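Side-chain contacts in separin (Saccharomyces cerevisiae, PDB 5U1T), which cleaves a subunit of the cohesin complex at the onset of anaphase, acting as a caspase-like cysteine protease that securin keeps inactive for most of the cell cycle: residues E155-D160 against G194-Q199; Y163-P168 against L198-Q203; W909-H912 against D916-D919; S1427-M1432 against D1536-S1541; S1541-E1546 against S1569-V1574. All blocks are in the same frame, centred on the assembly; numbering follows the deposited sequence.

Contact 1 (E155-D160 against G194-Q199); sequences ELFSHD and GLKFLQ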
# COMPACT_ATOMS: atom_id res chain seq x y z
N GLU A 155 39.85 41.96 -41.71
CA GLU A 155 39.58 40.61 -41.16
C GLU A 155 38.09 40.24 -41.24
O GLU A 155 37.72 39.14 -41.67
CB GLU A 155 40.07 40.53 -39.70
CG GLU A 155 39.41 39.44 -38.85
CD GLU A 155 39.85 38.02 -39.20
OE1 GLU A 155 39.30 37.05 -38.60
OE2 GLU A 155 40.75 37.85 -40.07
N LEU A 156 37.26 41.19 -40.82
CA LEU A 156 35.81 41.14 -41.00
C LEU A 156 35.42 40.74 -42.42
O LEU A 156 34.79 39.71 -42.63
CB LEU A 156 35.21 42.51 -40.68
CG LEU A 156 33.74 42.70 -41.00
CD1 LEU A 156 32.99 41.81 -40.05
CD2 LEU A 156 33.32 44.15 -40.85
N PHE A 157 35.81 41.57 -43.38
CA PHE A 157 35.35 41.39 -44.74
C PHE A 157 36.07 40.24 -45.42
O PHE A 157 35.50 39.58 -46.29
CB PHE A 157 35.49 42.69 -45.51
CG PHE A 157 34.34 43.65 -45.28
CD1 PHE A 157 33.09 43.42 -45.85
CD2 PHE A 157 34.51 44.78 -44.50
CE1 PHE A 157 32.03 44.30 -45.64
CE2 PHE A 157 33.45 45.66 -44.29
CZ PHE A 157 32.22 45.42 -44.86
N SER A 158 37.30 39.95 -44.99
CA SER A 158 38.00 38.74 -45.42
C SER A 158 37.11 37.52 -45.21
O SER A 158 36.91 36.72 -46.11
CB SER A 158 39.33 38.57 -44.68
OG SER A 158 40.02 37.38 -45.06
N HIS A 159 36.57 37.39 -44.00
CA HIS A 159 35.67 36.29 -43.66
C HIS A 159 34.23 36.75 -43.57
O HIS A 159 33.52 36.38 -42.63
CB HIS A 159 36.08 35.65 -42.34
CG HIS A 159 37.45 35.07 -42.36
ND1 HIS A 159 38.54 35.71 -41.79
CD2 HIS A 159 37.93 33.92 -42.87
CE1 HIS A 159 39.62 34.97 -41.96
NE2 HIS A 159 39.27 33.88 -42.62
N ASP A 160 33.80 37.55 -44.54
CA ASP A 160 32.42 38.02 -44.65
C ASP A 160 31.38 36.90 -44.62
O ASP A 160 30.26 37.11 -44.14
CB ASP A 160 32.25 38.83 -45.94
CG ASP A 160 32.70 38.07 -47.17
OD1 ASP A 160 32.96 36.85 -47.07
OD2 ASP A 160 32.79 38.70 -48.24
N GLY A 194 37.94 47.77 -53.13
CA GLY A 194 37.49 47.67 -54.51
C GLY A 194 37.04 46.26 -54.90
O GLY A 194 35.91 46.07 -55.34
N LEU A 195 37.92 45.28 -54.72
CA LEU A 195 37.60 43.89 -55.01
C LEU A 195 36.32 43.43 -54.32
O LEU A 195 35.46 42.79 -54.95
CB LEU A 195 38.77 42.99 -54.58
CG LEU A 195 40.05 43.00 -55.42
CD1 LEU A 195 41.23 42.49 -54.62
CD2 LEU A 195 39.86 42.16 -56.67
N LYS A 196 36.18 43.75 -53.03
CA LYS A 196 35.01 43.35 -52.26
C LYS A 196 33.74 44.02 -52.78
O LYS A 196 32.69 43.38 -52.87
CB LYS A 196 35.21 43.67 -50.78
CG LYS A 196 34.03 43.24 -49.89
CD LYS A 196 33.80 41.75 -49.97
CE LYS A 196 34.98 40.95 -49.46
NZ LYS A 196 34.72 39.48 -49.45
N PHE A 197 33.84 45.31 -53.09
CA PHE A 197 32.71 46.11 -53.56
C PHE A 197 32.17 45.63 -54.90
O PHE A 197 30.95 45.58 -55.10
CB PHE A 197 33.10 47.59 -53.66
CG PHE A 197 32.16 48.41 -54.51
CD1 PHE A 197 30.97 48.89 -53.98
CD2 PHE A 197 32.48 48.72 -55.82
CE1 PHE A 197 30.11 49.65 -54.76
CE2 PHE A 197 31.62 49.47 -56.60
CZ PHE A 197 30.44 49.94 -56.07
N LEU A 198 33.08 45.31 -55.82
CA LEU A 198 32.68 44.74 -57.11
C LEU A 198 31.99 43.41 -56.87
O LEU A 198 30.91 43.15 -57.41
CB LEU A 198 33.87 44.58 -58.05
CG LEU A 198 34.56 45.88 -58.49
CD1 LEU A 198 35.66 45.62 -59.52
CD2 LEU A 198 33.54 46.87 -59.03
N GLN A 199 32.61 42.57 -56.04
CA GLN A 199 32.06 41.27 -55.70
C GLN A 199 30.63 41.40 -55.17
O GLN A 199 29.74 40.69 -55.63
CB GLN A 199 32.94 40.57 -54.67
CG GLN A 199 32.33 39.30 -54.07
CD GLN A 199 32.91 38.97 -52.70
OE1 GLN A 199 33.98 39.45 -52.33
NE2 GLN A 199 32.20 38.16 -51.94
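Lys196 NZ and Asp160 OD2 form a buried salt bridge in the helical domain, joining Asp160, at the start of helix 160-163 just past the end of helix 146-158, to helix 190-203. The modelled 2.4 Å between Lys196 NZ and Asp160 OD2 is too short to be taken literally at this resolution, but the charges plainly pair. The same amine donates to Gln199 OE1, 3.0 Å from Lys196 NZ and about one turn along its own helix, arriving at a C=O...N angle of 121°. A weak third bond, 3.3 Å from Lys196 NZ to Phe157 O, reaches a carbonyl in the last turn of helix 146-158. Three oxygens thus share the ammonium group. The lysine begins with CG opposite its own backbone N (chi1 -178°), then kinks at chi2 and chi3, which brings NZ round to this cluster. A methionine in its place would probably leave the buried Asp160 carboxylate without its countercharge and Gln199 OE1 without this donor. Farther out, the contact turns apolar: Phe157 also packs on Leu175 and Val179 of helix 172-185, while its side chain crosses that of Lys196 at a slant, with Phe157 CD1 4.2 Å from Lys196 CG.

Contact 2 (Y163-P168 against L198-Q203); sequences YLLKDP and LQYIKQ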
# COMPACT_ATOMS: atom_id res chain seq x y z
N TYR A 163 31.11 36.37 -40.73
CA TYR A 163 30.71 37.46 -39.85
C TYR A 163 29.49 38.24 -40.35
O TYR A 163 28.84 38.93 -39.56
CB TYR A 163 31.87 38.43 -39.62
CG TYR A 163 33.08 37.76 -39.03
CD1 TYR A 163 33.00 37.06 -37.82
CD2 TYR A 163 34.31 37.83 -39.68
CE1 TYR A 163 34.12 36.44 -37.28
CE2 TYR A 163 35.43 37.21 -39.15
CZ TYR A 163 35.33 36.52 -37.95
OH TYR A 163 36.45 35.92 -37.45
N LEU A 164 29.17 38.12 -41.63
CA LEU A 164 28.20 39.02 -42.24
C LEU A 164 27.12 38.35 -43.07
O LEU A 164 25.93 38.58 -42.88
CB LEU A 164 28.92 40.04 -43.12
CG LEU A 164 29.13 41.45 -42.56
CD1 LEU A 164 27.81 42.14 -42.40
CD2 LEU A 164 29.82 41.40 -41.24
N LEU A 165 27.56 37.52 -44.01
CA LEU A 165 26.69 37.00 -45.06
C LEU A 165 25.97 35.75 -44.62
O LEU A 165 26.11 34.69 -45.22
CB LEU A 165 27.51 36.73 -46.33
CG LEU A 165 28.41 37.88 -46.80
CD1 LEU A 165 29.19 37.49 -48.03
CD2 LEU A 165 27.60 39.14 -47.06
N LYS A 166 25.19 35.90 -43.55
CA LYS A 166 24.39 34.83 -42.99
C LYS A 166 22.98 35.36 -42.77
O LYS A 166 22.02 34.61 -42.90
CB LYS A 166 24.96 34.33 -41.67
CG LYS A 166 26.11 33.37 -41.78
CD LYS A 166 26.23 32.61 -40.48
CE LYS A 166 27.23 31.49 -40.60
NZ LYS A 166 28.47 31.86 -39.90
N ASP A 167 22.88 36.63 -42.38
CA ASP A 167 21.59 37.28 -42.24
C ASP A 167 20.90 37.21 -43.60
O ASP A 167 21.33 37.85 -44.56
CB ASP A 167 21.73 38.73 -41.76
CG ASP A 167 20.39 39.47 -41.70
OD1 ASP A 167 19.33 38.79 -41.66
OD2 ASP A 167 20.39 40.73 -41.69
N PRO A 168 19.84 36.39 -43.70
CA PRO A 168 19.18 36.16 -44.99
C PRO A 168 18.53 37.43 -45.47
O PRO A 168 18.26 37.56 -46.66
CB PRO A 168 18.13 35.10 -44.67
CG PRO A 168 18.52 34.53 -43.35
CD PRO A 168 19.17 35.66 -42.62
N LEU A 198 33.08 45.31 -55.82
CA LEU A 198 32.68 44.74 -57.11
C LEU A 198 31.99 43.41 -56.87
O LEU A 198 30.91 43.15 -57.41
CB LEU A 198 33.87 44.58 -58.05
CG LEU A 198 34.56 45.88 -58.49
CD1 LEU A 198 35.66 45.62 -59.52
CD2 LEU A 198 33.54 46.87 -59.03
N GLN A 199 32.61 42.57 -56.04
CA GLN A 199 32.06 41.27 -55.70
C GLN A 199 30.63 41.40 -55.17
O GLN A 199 29.74 40.69 -55.63
CB GLN A 199 32.94 40.57 -54.67
CG GLN A 199 32.33 39.30 -54.07
CD GLN A 199 32.91 38.97 -52.70
OE1 GLN A 199 33.98 39.45 -52.33
NE2 GLN A 199 32.20 38.16 -51.94
N TYR A 200 30.39 42.32 -54.24
CA TYR A 200 29.07 42.45 -53.62
C TYR A 200 28.02 42.86 -54.64
O TYR A 200 26.93 42.28 -54.70
CB TYR A 200 29.09 43.44 -52.45
CG TYR A 200 29.58 42.87 -51.13
CD1 TYR A 200 29.95 41.53 -51.03
CD2 TYR A 200 29.67 43.66 -49.99
CE1 TYR A 200 30.40 41.00 -49.83
CE2 TYR A 200 30.12 43.14 -48.79
CZ TYR A 200 30.48 41.81 -48.71
OH TYR A 200 30.93 41.28 -47.53
N ILE A 201 28.35 43.86 -55.44
CA ILE A 201 27.45 44.38 -56.46
C ILE A 201 27.03 43.31 -57.48
O ILE A 201 25.88 43.30 -57.95
CB ILE A 201 28.09 45.59 -57.17
CG1 ILE A 201 27.90 46.84 -56.31
CG2 ILE A 201 27.50 45.79 -58.55
CD1 ILE A 201 27.83 48.12 -57.08
N LYS A 202 27.94 42.40 -57.81
CA LYS A 202 27.59 41.23 -58.61
C LYS A 202 26.75 40.27 -57.78
O LYS A 202 25.71 39.79 -58.23
CB LYS A 202 28.85 40.51 -59.12
CG LYS A 202 28.57 39.33 -60.06
CD LYS A 202 29.06 39.63 -61.48
CE LYS A 202 28.75 38.47 -62.43
NZ LYS A 202 29.04 38.81 -63.86
N GLN A 203 27.20 40.02 -56.56
CA GLN A 203 26.59 39.03 -55.68
C GLN A 203 25.15 39.35 -55.34
O GLN A 203 24.32 38.45 -55.18
CB GLN A 203 27.39 38.94 -54.39
CG GLN A 203 27.15 37.68 -53.59
CD GLN A 203 28.31 37.41 -52.67
OE1 GLN A 203 29.42 37.91 -52.92
NE2 GLN A 203 28.08 36.65 -51.59
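Leu165, at the centre of an inverse gamma turn, packs its side chain against Tyr200 and Gln203 of helix 190-203. The turn belongs to the loop between helices 160-163 and 172-185 of the helical domain, and is closed by a weak bond of 2.9 Å from Lys166 N to Leu164 O. No hydrogen bond crosses between the two segments, and the leucine's methyl groups make the contact. One of them does double duty. Leu165 CD1 lies 4.1 Å from Tyr200 CE1, approaching the ring at a slant, and 3.8 Å from Gln203 NE2, which comes from the opposite direction. The other branch meets the phenol group, with Leu165 CD2 4.0 Å from Tyr200 OH. Leu165 CG lies opposite the carbonyl carbon (chi1 -50°), which sends both methyls out from the turn to the helix. Each polar partner is held independently of the leucine. Tyr200 OH is hydrogen-bonded to Asp160 OD2, while the aromatic ring also rests on Leu175, Thr176 and Val179 of helix 172-185. The Gln203 amide is fixed by its neighbour one turn back: Gln199 NE2 donates to a lone pair of Gln203 OE1, in the carbonyl plane, with an N-H...O angle of 154°. That bond, 3.0 Å from Gln199 NE2 to Gln203 OE1, leaves Gln203 NE2 as the end of the amide that meets Leu165 CD1.

Contact 3 (W909-H912 against D916-D919); sequences WKLH and DIDD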
# COMPACT_ATOMS: atom_id res chain seq x y z
N TRP A 909 -23.76 -5.18 -2.85
CA TRP A 909 -24.44 -4.56 -1.72
C TRP A 909 -25.78 -5.23 -1.41
O TRP A 909 -26.24 -5.19 -0.26
CB TRP A 909 -24.64 -3.06 -1.97
CG TRP A 909 -23.46 -2.29 -1.47
CD1 TRP A 909 -22.48 -1.68 -2.21
CD2 TRP A 909 -23.07 -2.12 -0.10
NE1 TRP A 909 -21.54 -1.13 -1.39
CE2 TRP A 909 -21.87 -1.38 -0.09
CE3 TRP A 909 -23.63 -2.52 1.12
CZ2 TRP A 909 -21.22 -1.02 1.10
CZ3 TRP A 909 -22.97 -2.16 2.31
CH2 TRP A 909 -21.79 -1.42 2.28
N LYS A 910 -26.40 -5.84 -2.41
CA LYS A 910 -27.63 -6.59 -2.14
C LYS A 910 -27.30 -7.79 -1.26
O LYS A 910 -27.91 -7.98 -0.21
CB LYS A 910 -28.31 -7.01 -3.45
CG LYS A 910 -29.19 -5.91 -4.00
CD LYS A 910 -29.64 -6.16 -5.42
CE LYS A 910 -30.39 -4.92 -5.94
NZ LYS A 910 -31.03 -5.05 -7.30
N LEU A 911 -26.27 -8.54 -1.65
CA LEU A 911 -25.71 -9.59 -0.81
C LEU A 911 -25.32 -9.14 0.61
O LEU A 911 -25.51 -9.90 1.54
CB LEU A 911 -24.49 -10.22 -1.48
CG LEU A 911 -24.67 -10.77 -2.89
CD1 LEU A 911 -23.52 -11.68 -3.29
CD2 LEU A 911 -25.98 -11.50 -3.00
N HIS A 912 -24.78 -7.94 0.80
CA HIS A 912 -24.45 -7.52 2.17
C HIS A 912 -25.70 -7.19 2.98
O HIS A 912 -25.68 -7.20 4.21
CB HIS A 912 -23.52 -6.30 2.20
CG HIS A 912 -22.12 -6.61 1.77
ND1 HIS A 912 -21.33 -5.69 1.12
CD2 HIS A 912 -21.38 -7.73 1.89
CE1 HIS A 912 -20.16 -6.24 0.85
NE2 HIS A 912 -20.16 -7.47 1.31
N ASP A 916 -30.70 -12.44 -1.61
CA ASP A 916 -30.01 -13.34 -2.51
C ASP A 916 -30.46 -12.96 -3.89
O ASP A 916 -31.58 -12.52 -4.08
CB ASP A 916 -30.32 -14.81 -2.21
CG ASP A 916 -31.81 -15.17 -2.42
OD1 ASP A 916 -32.18 -15.56 -3.55
OD2 ASP A 916 -32.58 -15.07 -1.44
N ILE A 917 -29.57 -13.09 -4.86
CA ILE A 917 -29.86 -12.59 -6.17
C ILE A 917 -30.01 -13.75 -7.12
O ILE A 917 -29.82 -14.91 -6.75
CB ILE A 917 -28.75 -11.62 -6.69
CG1 ILE A 917 -27.42 -12.35 -6.91
CG2 ILE A 917 -28.56 -10.44 -5.72
CD1 ILE A 917 -26.19 -11.42 -6.86
N ASP A 918 -30.37 -13.40 -8.34
CA ASP A 918 -30.50 -14.36 -9.41
C ASP A 918 -29.14 -15.00 -9.65
O ASP A 918 -28.16 -14.30 -9.80
CB ASP A 918 -31.02 -13.64 -10.65
CG ASP A 918 -31.30 -14.57 -11.80
OD1 ASP A 918 -30.88 -15.75 -11.77
OD2 ASP A 918 -31.93 -14.09 -12.76
N ASP A 919 -29.10 -16.32 -9.65
CA ASP A 919 -27.84 -17.06 -9.80
C ASP A 919 -27.12 -16.71 -11.09
O ASP A 919 -25.89 -16.62 -11.13
CB ASP A 919 -28.09 -18.57 -9.72
CG ASP A 919 -28.44 -19.05 -8.31
OD1 ASP A 919 -28.28 -18.25 -7.35
OD2 ASP A 919 -28.83 -20.23 -8.15
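Leu911 and Ile917 make the apolar heart of this contact, their side chains crossing at about a right angle. One methyl of the leucine does the touching: Leu911 CD2 is 3.9 Å from Ile917 CD1, and it is equally near Ile917 CG2, so it fits against both branches of the isoleucine. Ile917 has CG1 between its backbone N and carbonyl carbon (chi1 66°), a torsion that turns both of these methyls to the helix. Ile917 CG2 also meets the base of the neighbouring lysine, 4.1 Å from Lys910 CB, whereas the rest of that chain runs extended and leads its amine away. Backbone joins in more loosely, Leu911 CD2 lying 4.5 Å from Asp916 CA.

Polar bonds play no part between the two segments; they go instead to helix 927-946. Asp916 uses OD1 for a salt bridge to Arg934 and OD2 for a hydrogen bond to Asn937, while Ile917 N is bonded to Asn930 and Leu911 O to Asn933. The loop is therefore gripped on its polar side as its isoleucine is packed down. This is a helix-loop-helix connection in which the chain, on leaving helix 905-912, doubles back over the last turn before entering helix 927-946.

Contact 4 (S1427-M1432 against D1536-S1541); sequences SKFKGM and DIDKFS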
# COMPACT_ATOMS: atom_id res chain seq x y z
N SER A 1427 -1.88 -21.26 55.61
CA SER A 1427 -1.91 -21.87 56.94
C SER A 1427 -2.60 -23.23 56.94
O SER A 1427 -2.11 -24.18 57.56
CB SER A 1427 -2.62 -20.97 57.96
OG SER A 1427 -2.07 -19.66 57.97
N LYS A 1428 -3.73 -23.31 56.26
CA LYS A 1428 -4.53 -24.53 56.26
C LYS A 1428 -3.84 -25.70 55.56
O LYS A 1428 -3.89 -26.82 56.05
CB LYS A 1428 -5.90 -24.30 55.61
CG LYS A 1428 -6.79 -23.37 56.41
CD LYS A 1428 -8.12 -23.14 55.73
CE LYS A 1428 -9.00 -22.22 56.56
NZ LYS A 1428 -10.31 -21.97 55.89
N PHE A 1429 -3.21 -25.44 54.43
CA PHE A 1429 -2.72 -26.53 53.60
C PHE A 1429 -1.22 -26.79 53.72
O PHE A 1429 -0.73 -27.81 53.24
CB PHE A 1429 -3.09 -26.27 52.14
CG PHE A 1429 -4.56 -26.37 51.88
CD1 PHE A 1429 -5.16 -27.61 51.70
CD2 PHE A 1429 -5.35 -25.24 51.86
CE1 PHE A 1429 -6.52 -27.71 51.47
CE2 PHE A 1429 -6.72 -25.33 51.64
CZ PHE A 1429 -7.31 -26.57 51.44
N LYS A 1430 -0.52 -25.85 54.36
CA LYS A 1430 0.92 -25.96 54.61
C LYS A 1430 1.25 -27.37 55.09
O LYS A 1430 2.14 -28.03 54.55
CB LYS A 1430 1.37 -24.92 55.65
CG LYS A 1430 2.87 -24.73 55.78
CD LYS A 1430 3.24 -23.50 56.62
CE LYS A 1430 2.73 -22.20 55.99
NZ LYS A 1430 3.58 -21.01 56.33
N GLY A 1431 0.48 -27.83 56.07
CA GLY A 1431 0.64 -29.14 56.67
C GLY A 1431 0.69 -30.33 55.73
O GLY A 1431 1.74 -30.95 55.58
N MET A 1432 -0.45 -30.66 55.11
CA MET A 1432 -0.55 -31.85 54.26
C MET A 1432 0.38 -31.81 53.03
O MET A 1432 0.96 -32.84 52.66
CB MET A 1432 -1.99 -32.05 53.80
CG MET A 1432 -2.16 -33.03 52.65
SD MET A 1432 -3.82 -33.03 51.96
CE MET A 1432 -4.68 -34.02 53.19
N ASP A 1536 -14.52 -20.28 52.64
CA ASP A 1536 -15.51 -21.22 52.11
C ASP A 1536 -14.93 -22.19 51.08
O ASP A 1536 -15.24 -23.38 51.09
CB ASP A 1536 -16.67 -20.45 51.49
CG ASP A 1536 -17.93 -20.58 52.28
OD1 ASP A 1536 -17.88 -21.12 53.41
OD2 ASP A 1536 -18.97 -20.13 51.77
N ILE A 1537 -14.10 -21.67 50.19
CA ILE A 1537 -13.58 -22.48 49.10
C ILE A 1537 -12.58 -23.48 49.65
O ILE A 1537 -12.51 -24.63 49.18
CB ILE A 1537 -12.93 -21.61 47.98
CG1 ILE A 1537 -12.57 -22.47 46.76
CG2 ILE A 1537 -11.71 -20.85 48.50
CD1 ILE A 1537 -13.74 -23.17 46.14
N ASP A 1538 -11.83 -23.06 50.67
CA ASP A 1538 -10.86 -23.93 51.32
C ASP A 1538 -11.55 -25.00 52.15
O ASP A 1538 -11.01 -26.10 52.27
CB ASP A 1538 -9.91 -23.11 52.18
CG ASP A 1538 -8.95 -22.30 51.36
OD1 ASP A 1538 -8.84 -22.56 50.14
OD2 ASP A 1538 -8.29 -21.41 51.94
N LYS A 1539 -12.72 -24.68 52.71
CA LYS A 1539 -13.59 -25.70 53.30
C LYS A 1539 -13.86 -26.76 52.22
O LYS A 1539 -13.65 -27.95 52.45
CB LYS A 1539 -14.91 -25.11 53.81
CG LYS A 1539 -14.91 -24.53 55.23
CD LYS A 1539 -16.34 -24.49 55.80
CE LYS A 1539 -16.39 -24.16 57.31
NZ LYS A 1539 -15.94 -22.77 57.62
N PHE A 1540 -14.28 -26.31 51.05
CA PHE A 1540 -14.60 -27.21 49.94
C PHE A 1540 -13.39 -28.02 49.50
O PHE A 1540 -13.49 -29.23 49.31
CB PHE A 1540 -15.18 -26.41 48.76
CG PHE A 1540 -15.30 -27.20 47.48
CD1 PHE A 1540 -16.38 -28.04 47.27
CD2 PHE A 1540 -14.33 -27.11 46.50
CE1 PHE A 1540 -16.49 -28.77 46.11
CE2 PHE A 1540 -14.43 -27.84 45.33
CZ PHE A 1540 -15.50 -28.67 45.13
N SER A 1541 -12.25 -27.37 49.33
CA SER A 1541 -11.04 -28.06 48.92
C SER A 1541 -10.63 -29.15 49.90
O SER A 1541 -10.34 -30.28 49.50
CB SER A 1541 -9.89 -27.07 48.76
OG SER A 1541 -10.21 -26.10 47.78
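Phe1429 meets Asp1538 of the neighbouring helix with the edge of its ring and touches Ser1541 beside it. Its CG lies opposite the carbonyl carbon (chi1 -69°), and the ring reaches across with Phe1429 CE2 3.8 Å from Asp1538 CG, that carbon lying near the ring plane. Ring and carboxylate stand almost perpendicular, 82° apart. The next ring atom, Phe1429 CZ, touches Ser1541 CB at 3.8 Å. Ser1541 turns its hydroxyl back along its own helix: OG donates to Ile1537 O at 3.1 Å from above the carbonyl plane, and the same oxygen accepts the backbone N of Ser1541. Lys1428 is extended beyond CG and passes the aspartate at a slant, putting its NZ 3.9 Å from Asp1538 CB. Lys1428 NZ stays 4.5 Å from Asp1538 OD2, beyond a salt bridge; that oxygen is hydrogen-bonded to Thr1425 OG1 instead. Cutting Phe1429 back to an alanine is likely to open a gap between the helices where the ring had met Asp1538 and Ser1541. Helices 1423-1436 and 1534-1548 run nearly parallel here, their local axes 11.4 Å apart, as neighbouring helices of the caspase-like protease domain. The Asp1538 side chain is about 10 Å from that of Cys1497, the probable catalytic cysteine.

Contact 5 (S1541-E1546 against S1569-V1574); sequences SEELFE and SKSRGV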
# COMPACT_ATOMS: atom_id res chain seq x y z
N SER A 1541 -12.25 -27.37 49.33
CA SER A 1541 -11.04 -28.06 48.92
C SER A 1541 -10.63 -29.15 49.90
O SER A 1541 -10.34 -30.28 49.50
CB SER A 1541 -9.89 -27.07 48.76
OG SER A 1541 -10.21 -26.10 47.78
N GLU A 1542 -10.61 -28.79 51.19
CA GLU A 1542 -10.29 -29.73 52.26
C GLU A 1542 -11.18 -30.96 52.14
O GLU A 1542 -10.70 -32.09 52.17
CB GLU A 1542 -10.47 -29.04 53.63
CG GLU A 1542 -9.88 -29.77 54.84
CD GLU A 1542 -10.59 -29.39 56.14
OE1 GLU A 1542 -11.36 -28.40 56.12
OE2 GLU A 1542 -10.41 -30.09 57.17
N GLU A 1543 -12.47 -30.71 51.96
CA GLU A 1543 -13.44 -31.79 51.85
C GLU A 1543 -13.24 -32.62 50.58
O GLU A 1543 -13.41 -33.84 50.59
CB GLU A 1543 -14.85 -31.21 51.89
CG GLU A 1543 -15.94 -32.25 51.87
CD GLU A 1543 -15.97 -33.13 53.11
OE1 GLU A 1543 -15.28 -32.80 54.11
OE2 GLU A 1543 -16.70 -34.15 53.10
N LEU A 1544 -12.88 -31.95 49.50
CA LEU A 1544 -12.67 -32.59 48.21
C LEU A 1544 -11.54 -33.61 48.28
O LEU A 1544 -11.68 -34.75 47.84
CB LEU A 1544 -12.38 -31.52 47.15
CG LEU A 1544 -12.46 -31.83 45.66
CD1 LEU A 1544 -11.13 -32.27 45.12
CD2 LEU A 1544 -13.52 -32.87 45.38
N PHE A 1545 -10.41 -33.18 48.84
CA PHE A 1545 -9.24 -34.03 49.04
C PHE A 1545 -9.54 -35.23 49.93
O PHE A 1545 -9.14 -36.36 49.62
CB PHE A 1545 -8.09 -33.23 49.67
CG PHE A 1545 -7.62 -32.06 48.85
CD1 PHE A 1545 -7.71 -32.06 47.47
CD2 PHE A 1545 -7.06 -30.95 49.47
CE1 PHE A 1545 -7.27 -30.99 46.73
CE2 PHE A 1545 -6.61 -29.88 48.73
CZ PHE A 1545 -6.72 -29.90 47.36
N GLU A 1546 -10.22 -35.00 51.04
CA GLU A 1546 -10.48 -36.06 51.99
C GLU A 1546 -11.39 -37.13 51.39
O GLU A 1546 -11.13 -38.32 51.55
CB GLU A 1546 -11.09 -35.51 53.28
CG GLU A 1546 -10.58 -36.23 54.53
CD GLU A 1546 -11.19 -37.63 54.70
OE1 GLU A 1546 -12.28 -37.90 54.11
OE2 GLU A 1546 -10.59 -38.45 55.45
N SER A 1569 -19.59 -33.25 44.11
CA SER A 1569 -21.00 -33.00 44.42
C SER A 1569 -21.35 -33.25 45.89
O SER A 1569 -22.28 -32.65 46.43
CB SER A 1569 -21.91 -33.84 43.53
OG SER A 1569 -21.67 -35.22 43.73
N LYS A 1570 -20.59 -34.13 46.53
CA LYS A 1570 -20.78 -34.37 47.96
C LYS A 1570 -20.10 -33.26 48.77
O LYS A 1570 -20.42 -33.07 49.94
CB LYS A 1570 -20.23 -35.76 48.35
CG LYS A 1570 -21.11 -36.55 49.34
CD LYS A 1570 -22.58 -36.66 48.90
CE LYS A 1570 -23.38 -37.70 49.72
NZ LYS A 1570 -23.07 -37.60 51.19
N SER A 1571 -19.19 -32.50 48.16
CA SER A 1571 -18.42 -31.49 48.89
C SER A 1571 -18.95 -30.06 48.75
O SER A 1571 -18.49 -29.16 49.46
CB SER A 1571 -16.96 -31.49 48.44
OG SER A 1571 -16.32 -32.72 48.74
N ARG A 1572 -19.89 -29.83 47.84
CA ARG A 1572 -20.44 -28.49 47.66
C ARG A 1572 -21.05 -27.97 48.97
O ARG A 1572 -20.79 -26.83 49.38
CB ARG A 1572 -21.48 -28.47 46.53
CG ARG A 1572 -20.93 -28.88 45.17
CD ARG A 1572 -21.88 -28.56 44.03
NE ARG A 1572 -21.15 -27.90 42.94
CZ ARG A 1572 -20.75 -28.50 41.83
NH1 ARG A 1572 -21.02 -29.79 41.62
NH2 ARG A 1572 -20.08 -27.82 40.93
N GLY A 1573 -21.81 -28.83 49.64
CA GLY A 1573 -22.56 -28.45 50.83
C GLY A 1573 -21.78 -27.85 51.99
O GLY A 1573 -22.39 -27.18 52.83
N VAL A 1574 -20.47 -28.07 52.07
CA VAL A 1574 -19.70 -27.54 53.20
C VAL A 1574 -19.60 -26.01 53.16
O VAL A 1574 -19.37 -25.38 54.18
CB VAL A 1574 -18.27 -28.13 53.26
CG1 VAL A 1574 -18.33 -29.62 53.49
CG2 VAL A 1574 -17.49 -27.81 52.01
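Glu1543 and Ser1571 meet in a van der Waals contact between helix 1534-1548 and residues 1569-1574, on and following helix 1564-1571, in the caspase-like protease domain. Both helices fall between strands 1524-1528 and 1585-1589 in the chain. The backbones come close, with Glu1543 CA 5.8 Å from Ser1571 CA, a spacing that the small serine side chain can fit. Glu1543 supplies its aliphatic part: CG points away from its own backbone N (chi1 -176°) and lies 3.7 Å from Ser1571 CB. The bend at chi2 then turns the carboxylate off the line of the chain. Ser1571 OG lies against Glu1543 CG, yet its hydrogen bond goes one turn back to Ala1567 O. Ser1571 OG also lies 3.6 Å from Leu1544 N without a bond between them, while the Leu1544 side chain packs on Ala1567 and Val1568. Beyond the serine, Val1574 adds an apolar touch to the same glutamate stem, its CG1 methyl resting 3.9 Å from Glu1543 CG.

From the N terminus, contact 1 closes a loop of 33 residues, much of it helix 172-185. Contact 2 opens inside that loop and ends on the same part of helix 190-203, sharing Leu198 and Gln199; the two touch, with Asp160 O probably hydrogen-bonded to Leu165 N. Contact 3 stands alone, closing a three-residue turn about 77 Å, nearest atoms, from contact 1. Contact 4 then spans 103 residues containing strands of the protease sheet, tying helix 1423-1436 to helix 1534-1548. Contact 5 follows in series and adds residues 1569-1574. These last two share Ser1541, and Phe1429 meets Phe1545 between them. Contacts 1 and 4 have centres about 130 Å apart, on opposite sides of the chain's centre.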